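Long-range contacts in putative hydrolase (Bacteroides ovatus, PDB 4HBS), which is of unknown function but is probably a hydrolase, folded as a five-bladed beta-propeller: residues Gly54-Gly60 with Phe75-Gly81; Asp59-Thr63 with Tyr357-His362; Gly69-Phe75 with Ile99-Pro104. All coordinates share one frame; numbering follows the deposited sequence.

Interaction 1 (Gly54-Gly60 with Phe75-Gly81)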
loop_
_atom_site.group_PDB
_atom_site.type_symbol
_atom_site.label_atom_id
_atom_site.label_comp_id
_atom_site.label_asym_id
_atom_site.label_seq_id
_atom_site.Cartn_x
_atom_site.Cartn_y
_atom_site.Cartn_z
ATOM N N GLY A 54 -18.290 -7.670 -7.539
ATOM C CA GLY A 54 -17.123 -8.161 -6.812
ATOM C C GLY A 54 -16.400 -6.999 -6.176
ATOM O O GLY A 54 -17.066 -6.081 -5.689
ATOM N N TRP A 55 -15.040 -6.995 -6.183
ATOM C CA TRP A 55 -14.302 -5.874 -5.570
ATOM C C TRP A 55 -14.780 -4.593 -6.211
ATOM O O TRP A 55 -14.734 -4.497 -7.432
ATOM C CB TRP A 55 -12.778 -6.012 -5.742
ATOM C CG TRP A 55 -12.006 -4.967 -4.996
ATOM C CD1 TRP A 55 -11.410 -5.098 -3.780
ATOM C CD2 TRP A 55 -11.768 -3.618 -5.413
ATOM N NE1 TRP A 55 -10.840 -3.910 -3.398
ATOM C CE2 TRP A 55 -11.042 -2.984 -4.385
ATOM C CE3 TRP A 55 -12.181 -2.850 -6.517
ATOM C CZ2 TRP A 55 -10.691 -1.636 -4.448
ATOM C CZ3 TRP A 55 -11.846 -1.518 -6.561
ATOM C CH2 TRP A 55 -11.090 -0.932 -5.551
ATOM N N ASN A 56 -15.277 -3.641 -5.429
ATOM C CA ASN A 56 -15.745 -2.381 -5.987
ATOM C C ASN A 56 -15.349 -1.150 -5.106
ATOM O O ASN A 56 -15.908 -0.074 -5.275
ATOM C CB ASN A 56 -17.264 -2.465 -6.216
ATOM C CG ASN A 56 -18.086 -2.657 -4.967
ATOM O OD1 ASN A 56 -17.968 -1.894 -4.008
ATOM N ND2 ASN A 56 -19.009 -3.618 -4.977
ATOM N N GLY A 57 -14.349 -1.315 -4.245
ATOM C CA GLY A 57 -13.882 -0.276 -3.331
ATOM C C GLY A 57 -13.002 -0.860 -2.245
ATOM O O GLY A 57 -13.263 -1.964 -1.771
ATOM N N GLY A 58 -11.950 -0.143 -1.872
ATOM C CA GLY A 58 -10.983 -0.661 -0.920
ATOM C C GLY A 58 -9.879 0.266 -0.477
ATOM O O GLY A 58 -9.782 1.418 -0.893
ATOM N N ASP A 59 -9.028 -0.293 0.354
ATOM C CA ASP A 59 -7.969 0.315 1.155
ATOM C C ASP A 59 -6.693 -0.493 0.987
ATOM O O ASP A 59 -6.753 -1.629 0.508
ATOM C CB ASP A 59 -8.492 0.179 2.578
ATOM C CG ASP A 59 -7.934 1.016 3.679
ATOM O OD1 ASP A 59 -8.308 2.189 3.753
ATOM O OD2 ASP A 59 -7.340 0.427 4.636
ATOM N N GLY A 60 -5.565 0.056 1.425
ATOM C CA GLY A 60 -4.267 -0.593 1.275
ATOM C C GLY A 60 -3.781 -0.396 -0.142
ATOM O O GLY A 60 -3.349 0.702 -0.495
ATOM N N PHE A 75 -5.218 -5.942 -0.489
ATOM C CA PHE A 75 -6.111 -4.904 0.004
ATOM C C PHE A 75 -6.440 -5.155 1.429
ATOM O O PHE A 75 -6.395 -6.298 1.890
ATOM C CB PHE A 75 -7.418 -4.844 -0.818
ATOM C CG PHE A 75 -7.192 -4.744 -2.308
ATOM C CD1 PHE A 75 -6.942 -5.881 -3.064
ATOM C CD2 PHE A 75 -7.173 -3.506 -2.948
ATOM C CE1 PHE A 75 -6.655 -5.788 -4.422
ATOM C CE2 PHE A 75 -6.880 -3.418 -4.315
ATOM C CZ PHE A 75 -6.632 -4.564 -5.042
ATOM N N ASN A 76 -6.812 -4.080 2.126
ATOM C CA ASN A 76 -7.239 -4.091 3.516
ATOM C C ASN A 76 -8.765 -4.057 3.440
ATOM O O ASN A 76 -9.319 -4.735 2.553
ATOM C CB ASN A 76 -6.589 -2.909 4.278
ATOM C CG ASN A 76 -5.094 -3.052 4.470
ATOM O OD1 ASN A 76 -4.532 -4.140 4.391
ATOM N ND2 ASN A 76 -4.410 -1.950 4.721
ATOM N N ASP A 77 -9.460 -3.309 4.317
ATOM C CA ASP A 77 -10.916 -3.291 4.318
ATOM C C ASP A 77 -11.445 -2.921 2.935
ATOM O O ASP A 77 -11.160 -1.824 2.466
ATOM C CB ASP A 77 -11.433 -2.329 5.379
ATOM C CG ASP A 77 -11.166 -2.720 6.815
ATOM O OD1 ASP A 77 -10.536 -3.778 7.040
ATOM O OD2 ASP A 77 -11.566 -1.956 7.721
ATOM N N SER A 78 -12.135 -3.874 2.243
ATOM C CA SER A 78 -12.660 -3.667 0.888
ATOM C C SER A 78 -14.105 -4.104 0.746
ATOM O O SER A 78 -14.496 -5.087 1.348
ATOM C CB SER A 78 -11.833 -4.453 -0.125
ATOM O OG SER A 78 -10.496 -3.999 -0.208
ATOM N N PHE A 79 -14.876 -3.402 -0.114
ATOM C CA PHE A 79 -16.268 -3.723 -0.420
ATOM C C PHE A 79 -16.338 -4.719 -1.577
ATOM O O PHE A 79 -15.822 -4.447 -2.657
ATOM C CB PHE A 79 -17.072 -2.473 -0.805
ATOM C CG PHE A 79 -17.293 -1.488 0.303
ATOM C CD1 PHE A 79 -18.103 -1.803 1.383
ATOM C CD2 PHE A 79 -16.731 -0.219 0.249
ATOM C CE1 PHE A 79 -18.300 -0.886 2.421
ATOM C CE2 PHE A 79 -16.934 0.697 1.285
ATOM C CZ PHE A 79 -17.715 0.356 2.365
ATOM N N TYR A 80 -17.001 -5.849 -1.349
ATOM C CA TYR A 80 -17.235 -6.876 -2.341
ATOM C C TYR A 80 -18.706 -6.999 -2.464
ATOM O O TYR A 80 -19.350 -7.291 -1.469
ATOM C CB TYR A 80 -16.613 -8.185 -1.898
ATOM C CG TYR A 80 -15.139 -8.258 -2.187
ATOM C CD1 TYR A 80 -14.207 -7.816 -1.258
ATOM C CD2 TYR A 80 -14.669 -8.781 -3.388
ATOM C CE1 TYR A 80 -12.839 -7.896 -1.513
ATOM C CE2 TYR A 80 -13.306 -8.923 -3.628
ATOM C CZ TYR A 80 -12.390 -8.463 -2.695
ATOM O OH TYR A 80 -11.043 -8.518 -2.953
ATOM N N GLY A 81 -19.256 -6.710 -3.640
ATOM C CA GLY A 81 -20.693 -6.758 -3.836
ATOM C C GLY A 81 -21.160 -6.136 -5.129
ATOM O O GLY A 81 -20.532 -6.327 -6.171
#
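W55 sends the edge of its indole toward the face of the Y80 ring, an edge-to-face pair with planes at 86° and centroids 5.2 Å apart. Together with F75 these rings form an aromatic cluster beside a short antiparallel pairing, strands 55-57 and 79-80, that runs on from the first hairpin of a beta-propeller blade. With CG of W55 anti to the backbone N (chi1 -174°), the indole is carried along the strand to meet F75 as well. There NE1 of W55 sits over one face of the F75 ring, 3.7 Å from CD2 of F75, toward the rim, and the two planes are tilted at 44°. W113 stacks on W55 from outside the pair, and the hydroxyl of Y80 is bonded to S98. On the other face of the pairing F79 turns away, its ring stacked with F94, while OD1 of N56 lies 3.4 Å from CB of F79 and is bonded to R89. Backbone bonds join G54 to G81, N56 to F79 and, past the glycines, D59 to N76. S78 links the indole to the backbone: NE1 of W55 gives OG of S78 a weak bond of 3.2 Å, and OG of S78 in turn donates to the carbonyl O of N76.

Interaction 2 (Asp59-Thr63 with Tyr357-His362)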
loop_
_atom_site.group_PDB
_atom_site.type_symbol
_atom_site.label_atom_id
_atom_site.label_comp_id
_atom_site.label_asym_id
_atom_site.label_seq_id
_atom_site.Cartn_x
_atom_site.Cartn_y
_atom_site.Cartn_z
ATOM N N ASP A 59 -9.028 -0.293 0.354
ATOM C CA ASP A 59 -7.969 0.315 1.155
ATOM C C ASP A 59 -6.693 -0.493 0.987
ATOM O O ASP A 59 -6.753 -1.629 0.508
ATOM C CB ASP A 59 -8.492 0.179 2.578
ATOM C CG ASP A 59 -7.934 1.016 3.679
ATOM O OD1 ASP A 59 -8.308 2.189 3.753
ATOM O OD2 ASP A 59 -7.340 0.427 4.636
ATOM N N GLY A 60 -5.565 0.056 1.425
ATOM C CA GLY A 60 -4.267 -0.593 1.275
ATOM C C GLY A 60 -3.781 -0.396 -0.142
ATOM O O GLY A 60 -3.349 0.702 -0.495
ATOM N N VAL A 61 -3.949 -1.424 -0.993
ATOM C CA VAL A 61 -3.591 -1.375 -2.417
ATOM C C VAL A 61 -2.065 -1.375 -2.506
ATOM O O VAL A 61 -1.435 -0.323 -2.585
ATOM C CB VAL A 61 -4.264 -0.170 -3.176
ATOM C CG1 VAL A 61 -4.062 -0.281 -4.677
ATOM C CG2 VAL A 61 -5.761 -0.084 -2.857
ATOM N N PHE A 62 -1.486 -2.578 -2.404
ATOM C CA PHE A 62 -0.040 -2.822 -2.441
ATOM C C PHE A 62 0.280 -3.788 -3.557
ATOM O O PHE A 62 -0.271 -4.881 -3.563
ATOM C CB PHE A 62 0.430 -3.438 -1.122
ATOM C CG PHE A 62 0.254 -2.623 0.134
ATOM C CD1 PHE A 62 -0.987 -2.533 0.755
ATOM C CD2 PHE A 62 1.357 -2.129 0.813
ATOM C CE1 PHE A 62 -1.138 -1.831 1.951
ATOM C CE2 PHE A 62 1.209 -1.450 2.023
ATOM C CZ PHE A 62 -0.042 -1.288 2.574
ATOM N N THR A 63 1.204 -3.427 -4.466
ATOM C CA THR A 63 1.614 -4.298 -5.569
ATOM C C THR A 63 2.946 -4.974 -5.271
ATOM O O THR A 63 3.735 -4.501 -4.444
ATOM C CB THR A 63 1.722 -3.535 -6.864
ATOM O OG1 THR A 63 2.548 -2.409 -6.649
ATOM C CG2 THR A 63 0.404 -3.107 -7.382
ATOM N N TYR A 357 -4.874 8.988 2.297
ATOM C CA TYR A 357 -3.858 8.263 3.044
ATOM C C TYR A 357 -3.323 7.123 2.211
ATOM O O TYR A 357 -3.705 6.996 1.045
ATOM C CB TYR A 357 -4.438 7.775 4.383
ATOM C CG TYR A 357 -5.660 6.891 4.251
ATOM C CD1 TYR A 357 -6.925 7.440 4.043
ATOM C CD2 TYR A 357 -5.565 5.514 4.400
ATOM C CE1 TYR A 357 -8.048 6.632 3.908
ATOM C CE2 TYR A 357 -6.683 4.698 4.300
ATOM C CZ TYR A 357 -7.931 5.261 4.071
ATOM O OH TYR A 357 -9.054 4.472 4.010
HETATM N N MSE A 358 -2.367 6.365 2.759
HETATM C CA MSE A 358 -1.768 5.240 2.071
HETATM C C MSE A 358 -1.270 5.633 0.677
HETATM O O MSE A 358 -1.666 5.039 -0.336
HETATM C CB MSE A 358 -2.780 4.105 1.977
HETATM C CG MSE A 358 -2.135 2.759 1.911
HETATM SE SE MSE A 358 -1.550 2.150 3.635
HETATM C CE MSE A 358 -3.356 1.726 4.360
ATOM N N VAL A 359 -0.425 6.656 0.624
ATOM C CA VAL A 359 0.146 7.087 -0.645
ATOM C C VAL A 359 1.241 6.080 -0.928
ATOM O O VAL A 359 2.279 6.102 -0.263
ATOM C CB VAL A 359 0.622 8.545 -0.613
ATOM C CG1 VAL A 359 1.171 8.956 -1.966
ATOM C CG2 VAL A 359 -0.529 9.463 -0.217
ATOM N N ASN A 360 0.933 5.112 -1.823
ATOM C CA ASN A 360 1.785 3.979 -2.164
ATOM C C ASN A 360 2.436 4.117 -3.492
ATOM O O ASN A 360 1.890 4.738 -4.384
ATOM C CB ASN A 360 0.971 2.685 -2.133
ATOM C CG ASN A 360 0.672 2.217 -0.728
ATOM O OD1 ASN A 360 1.196 2.746 0.265
ATOM N ND2 ASN A 360 -0.161 1.201 -0.612
ATOM N N ILE A 361 3.595 3.462 -3.626
ATOM C CA ILE A 361 4.473 3.479 -4.795
ATOM C C ILE A 361 4.383 2.096 -5.452
ATOM O O ILE A 361 4.286 1.099 -4.735
ATOM C CB ILE A 361 5.892 3.885 -4.264
ATOM C CG1 ILE A 361 6.110 5.388 -4.426
ATOM C CG2 ILE A 361 7.055 3.064 -4.807
ATOM C CD1 ILE A 361 6.441 5.814 -5.826
ATOM N N HIS A 362 4.338 2.031 -6.810
ATOM C CA HIS A 362 4.154 0.763 -7.557
ATOM C C HIS A 362 5.181 0.600 -8.690
ATOM O O HIS A 362 4.851 0.754 -9.868
ATOM C CB HIS A 362 2.718 0.679 -8.122
ATOM C CG HIS A 362 1.665 0.855 -7.081
ATOM N ND1 HIS A 362 1.468 -0.091 -6.100
ATOM C CD2 HIS A 362 0.837 1.897 -6.854
ATOM C CE1 HIS A 362 0.497 0.370 -5.335
ATOM N NE2 HIS A 362 0.090 1.574 -5.743
HETATM O O HOH W 1 -2.587 2.909 -1.858
#
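N360 makes the central polar link, its ND2 donating to the carbonyl O of V61 over 2.8 Å in a fairly straight bond, 164° at the hydrogen. The acceptor lies in the plane of the N360 amide, but the nitrogen stands well above the carbonyl plane of V61. At one end, OG1 of T63 comes to the edge of the H362 imidazole and is hydrogen-bonded to ND1 of H362 at 2.6 Å. S374 holds the far nitrogen of that ring, NE2, so the imidazole is gripped at both nitrogens. At the other end the hydroxyl of Y357 meets OD1 of D59, probably as a hydrogen bond, but the modelled separation is doubtfully short. One water spans the gap between backbones, 2.7 Å from the carbonyl O of G60 and 2.8 Å from that of M358. Strands 60-63 and 357-361 run nearly parallel, their axes 10° apart in direction and 7.5 Å at closest; they are edge strands of adjoining propeller blades, meeting near the centre of the chain by side chains and water. Contacts with the F62 ring form a third group; F62 shares S74 as partner with V61 in a G1 beta bulge. ND2 of N360 lies over the centre of the ring, 3.7 Å above its plane. The bend of selenomethionine M358 at chi2 (79°) brings SE obliquely to the same ring, 3.9 Å from CZ of F62, in a Met-aromatic contact.

Interaction 3 (Gly69-Phe75 with Ile99-Pro104)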
loop_
_atom_site.group_PDB
_atom_site.type_symbol
_atom_site.label_atom_id
_atom_site.label_comp_id
_atom_site.label_asym_id
_atom_site.label_seq_id
_atom_site.Cartn_x
_atom_site.Cartn_y
_atom_site.Cartn_z
ATOM N N GLY A 69 5.626 -12.616 -14.618
ATOM C CA GLY A 69 5.064 -11.496 -15.359
ATOM C C GLY A 69 3.789 -10.927 -14.774
ATOM O O GLY A 69 3.345 -9.864 -15.217
ATOM N N ASN A 70 3.177 -11.617 -13.780
ATOM C CA ASN A 70 1.954 -11.135 -13.135
ATOM C C ASN A 70 2.316 -10.189 -12.009
ATOM O O ASN A 70 3.491 -10.081 -11.651
ATOM C CB ASN A 70 1.134 -12.300 -12.576
ATOM C CG ASN A 70 0.786 -13.373 -13.577
ATOM O OD1 ASN A 70 0.540 -13.099 -14.746
ATOM N ND2 ASN A 70 0.780 -14.632 -13.145
ATOM N N ILE A 71 1.301 -9.494 -11.450
ATOM C CA ILE A 71 1.455 -8.553 -10.334
ATOM C C ILE A 71 0.480 -8.958 -9.247
ATOM O O ILE A 71 -0.695 -9.201 -9.533
ATOM C CB ILE A 71 1.233 -7.076 -10.773
ATOM C CG1 ILE A 71 2.279 -6.665 -11.816
ATOM C CG2 ILE A 71 1.256 -6.124 -9.546
ATOM C CD1 ILE A 71 2.007 -5.425 -12.472
ATOM N N PHE A 72 0.960 -9.011 -8.001
ATOM C CA PHE A 72 0.146 -9.378 -6.848
ATOM C C PHE A 72 -0.360 -8.098 -6.172
ATOM O O PHE A 72 0.440 -7.244 -5.831
ATOM C CB PHE A 72 0.976 -10.238 -5.878
ATOM C CG PHE A 72 0.379 -10.366 -4.503
ATOM C CD1 PHE A 72 -0.551 -11.354 -4.220
ATOM C CD2 PHE A 72 0.690 -9.451 -3.508
ATOM C CE1 PHE A 72 -1.156 -11.422 -2.967
ATOM C CE2 PHE A 72 0.084 -9.520 -2.259
ATOM C CZ PHE A 72 -0.843 -10.495 -1.997
ATOM N N TRP A 73 -1.676 -7.984 -5.963
ATOM C CA TRP A 73 -2.301 -6.834 -5.296
ATOM C C TRP A 73 -2.900 -7.282 -3.992
ATOM O O TRP A 73 -3.627 -8.277 -4.004
ATOM C CB TRP A 73 -3.420 -6.243 -6.169
ATOM C CG TRP A 73 -2.951 -5.644 -7.444
ATOM C CD1 TRP A 73 -2.475 -6.307 -8.540
ATOM C CD2 TRP A 73 -2.999 -4.261 -7.800
ATOM N NE1 TRP A 73 -2.199 -5.417 -9.548
ATOM C CE2 TRP A 73 -2.533 -4.155 -9.131
ATOM C CE3 TRP A 73 -3.348 -3.088 -7.108
ATOM C CZ2 TRP A 73 -2.396 -2.920 -9.775
ATOM C CZ3 TRP A 73 -3.228 -1.868 -7.753
ATOM C CH2 TRP A 73 -2.759 -1.791 -9.071
ATOM N N SER A 74 -2.642 -6.565 -2.881
ATOM C CA SER A 74 -3.274 -6.872 -1.592
ATOM C C SER A 74 -4.077 -5.678 -1.127
ATOM O O SER A 74 -3.676 -4.530 -1.350
ATOM C CB SER A 74 -2.261 -7.280 -0.530
ATOM O OG SER A 74 -1.381 -6.243 -0.149
ATOM N N PHE A 75 -5.218 -5.942 -0.489
ATOM C CA PHE A 75 -6.111 -4.904 0.004
ATOM C C PHE A 75 -6.440 -5.155 1.429
ATOM O O PHE A 75 -6.395 -6.298 1.890
ATOM C CB PHE A 75 -7.418 -4.844 -0.818
ATOM C CG PHE A 75 -7.192 -4.744 -2.308
ATOM C CD1 PHE A 75 -6.942 -5.881 -3.064
ATOM C CD2 PHE A 75 -7.173 -3.506 -2.948
ATOM C CE1 PHE A 75 -6.655 -5.788 -4.422
ATOM C CE2 PHE A 75 -6.880 -3.418 -4.315
ATOM C CZ PHE A 75 -6.632 -4.564 -5.042
ATOM N N ILE A 99 -6.954 -10.472 -1.639
ATOM C CA ILE A 99 -5.866 -10.395 -2.595
ATOM C C ILE A 99 -6.401 -10.600 -4.016
ATOM O O ILE A 99 -7.553 -11.004 -4.228
ATOM C CB ILE A 99 -4.719 -11.393 -2.238
ATOM C CG1 ILE A 99 -5.156 -12.872 -2.420
ATOM C CG2 ILE A 99 -4.185 -11.118 -0.809
ATOM C CD1 ILE A 99 -4.109 -13.933 -2.095
HETATM N N MSE A 100 -5.548 -10.283 -4.974
HETATM C CA MSE A 100 -5.835 -10.377 -6.405
HETATM C C MSE A 100 -4.520 -10.539 -7.178
HETATM O O MSE A 100 -3.464 -10.166 -6.664
HETATM C CB MSE A 100 -6.589 -9.090 -6.830
HETATM C CG MSE A 100 -6.895 -8.963 -8.325
HETATM SE SE MSE A 100 -5.584 -7.955 -9.257
HETATM C CE MSE A 100 -6.110 -6.315 -8.752
ATOM N N VAL A 101 -4.583 -11.136 -8.380
ATOM C CA VAL A 101 -3.431 -11.298 -9.278
ATOM C C VAL A 101 -3.763 -10.615 -10.586
ATOM O O VAL A 101 -4.769 -10.960 -11.198
ATOM C CB VAL A 101 -3.024 -12.779 -9.550
ATOM C CG1 VAL A 101 -1.813 -12.826 -10.477
ATOM C CG2 VAL A 101 -2.733 -13.537 -8.260
ATOM N N GLN A 102 -2.932 -9.661 -11.019
ATOM C CA GLN A 102 -3.102 -8.982 -12.298
ATOM C C GLN A 102 -2.214 -9.656 -13.299
ATOM O O GLN A 102 -1.010 -9.722 -13.061
ATOM C CB GLN A 102 -2.726 -7.510 -12.188
ATOM C CG GLN A 102 -2.782 -6.734 -13.506
ATOM C CD GLN A 102 -2.213 -5.354 -13.398
ATOM O OE1 GLN A 102 -1.688 -4.948 -12.369
ATOM N NE2 GLN A 102 -2.254 -4.618 -14.482
ATOM N N THR A 103 -2.773 -10.128 -14.430
ATOM C CA THR A 103 -1.998 -10.763 -15.498
ATOM C C THR A 103 -1.729 -9.740 -16.600
ATOM O O THR A 103 -2.457 -8.755 -16.694
ATOM C CB THR A 103 -2.771 -11.961 -16.060
ATOM O OG1 THR A 103 -4.061 -11.513 -16.499
ATOM C CG2 THR A 103 -2.915 -13.078 -15.053
ATOM N N PRO A 104 -0.743 -9.962 -17.501
ATOM C CA PRO A 104 -0.527 -8.993 -18.599
ATOM C C PRO A 104 -1.779 -8.788 -19.470
ATOM O O PRO A 104 -2.439 -9.777 -19.806
ATOM C CB PRO A 104 0.610 -9.632 -19.404
ATOM C CG PRO A 104 1.318 -10.496 -18.429
ATOM C CD PRO A 104 0.249 -11.056 -17.556
#
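W73 and selenomethionine M100 extend from their strands in the same direction, flank against flank, in the tightly packed part of this antiparallel pairing. CE of M100 settles over one face of the indole, 3.7 Å from the centroid of the five-membered ring of W73, a CH-pi contact; SE of M100 approaches the same ring more obliquely, making a Met-aromatic pair. V61 and T63 of the neighbouring strand 60-65 also touch W73, and W113 reaches M100 from strand 111-113. The opposite face of the sheet is also well filled: CG2 of I99 touches CZ of F72 at 3.6 Å, and F72 packs outward on M170 and M172 of the next blade. Backbone bonds knit the middle of the propeller blade in register, I71 with Q102 and W73 with M100, each pair bonded in both directions. Toward G69 and P104 the contact thins. Both of those residues are exposed, and across the pairing OD1 of N70 meets carbons, CG2 of T103 and CD of P104, each at 3.5 Å. The polar ends of this margin look elsewhere, ND2 of N70 to Y207 and OG1 of T103 to N110. Q102 marks the transition. With CG turned back from the backbone N (chi1 176°) and the chain extended beyond, it carries OE1 to the rim of the indole, near its plane, where NE1 of W73 donates to OE1 of Q102 over 2.9 Å. The indole N-H can only donate, so it calls for the amide oxygen there; the bond of NE2 to Y45 holds the other end. With M100 over the ring, this should limit turning of the indole.

How the interactions relate
Following the chain from the N terminus, residues 54-60 come first, and their last two, D59 and G60, also begin interaction 2. Interaction 1 closes a short loop, bringing 75-81 back alongside once the hairpin of strands 60-65 and 71-75 is made. Interaction 3 crosses it: it starts from 69-75, shares F75, and ends beyond that loop at 99-104, adding the third strand of the blade. Interaction 2 spans nearly 300 residues, bringing the inner strands of the first and last blades side by side, while strand 38-42 pairs with 399-403 in the last blade; interaction 3 nests inside it. The two meet through neighbouring strands, with V61 packed on W73 and F62 paired to S74.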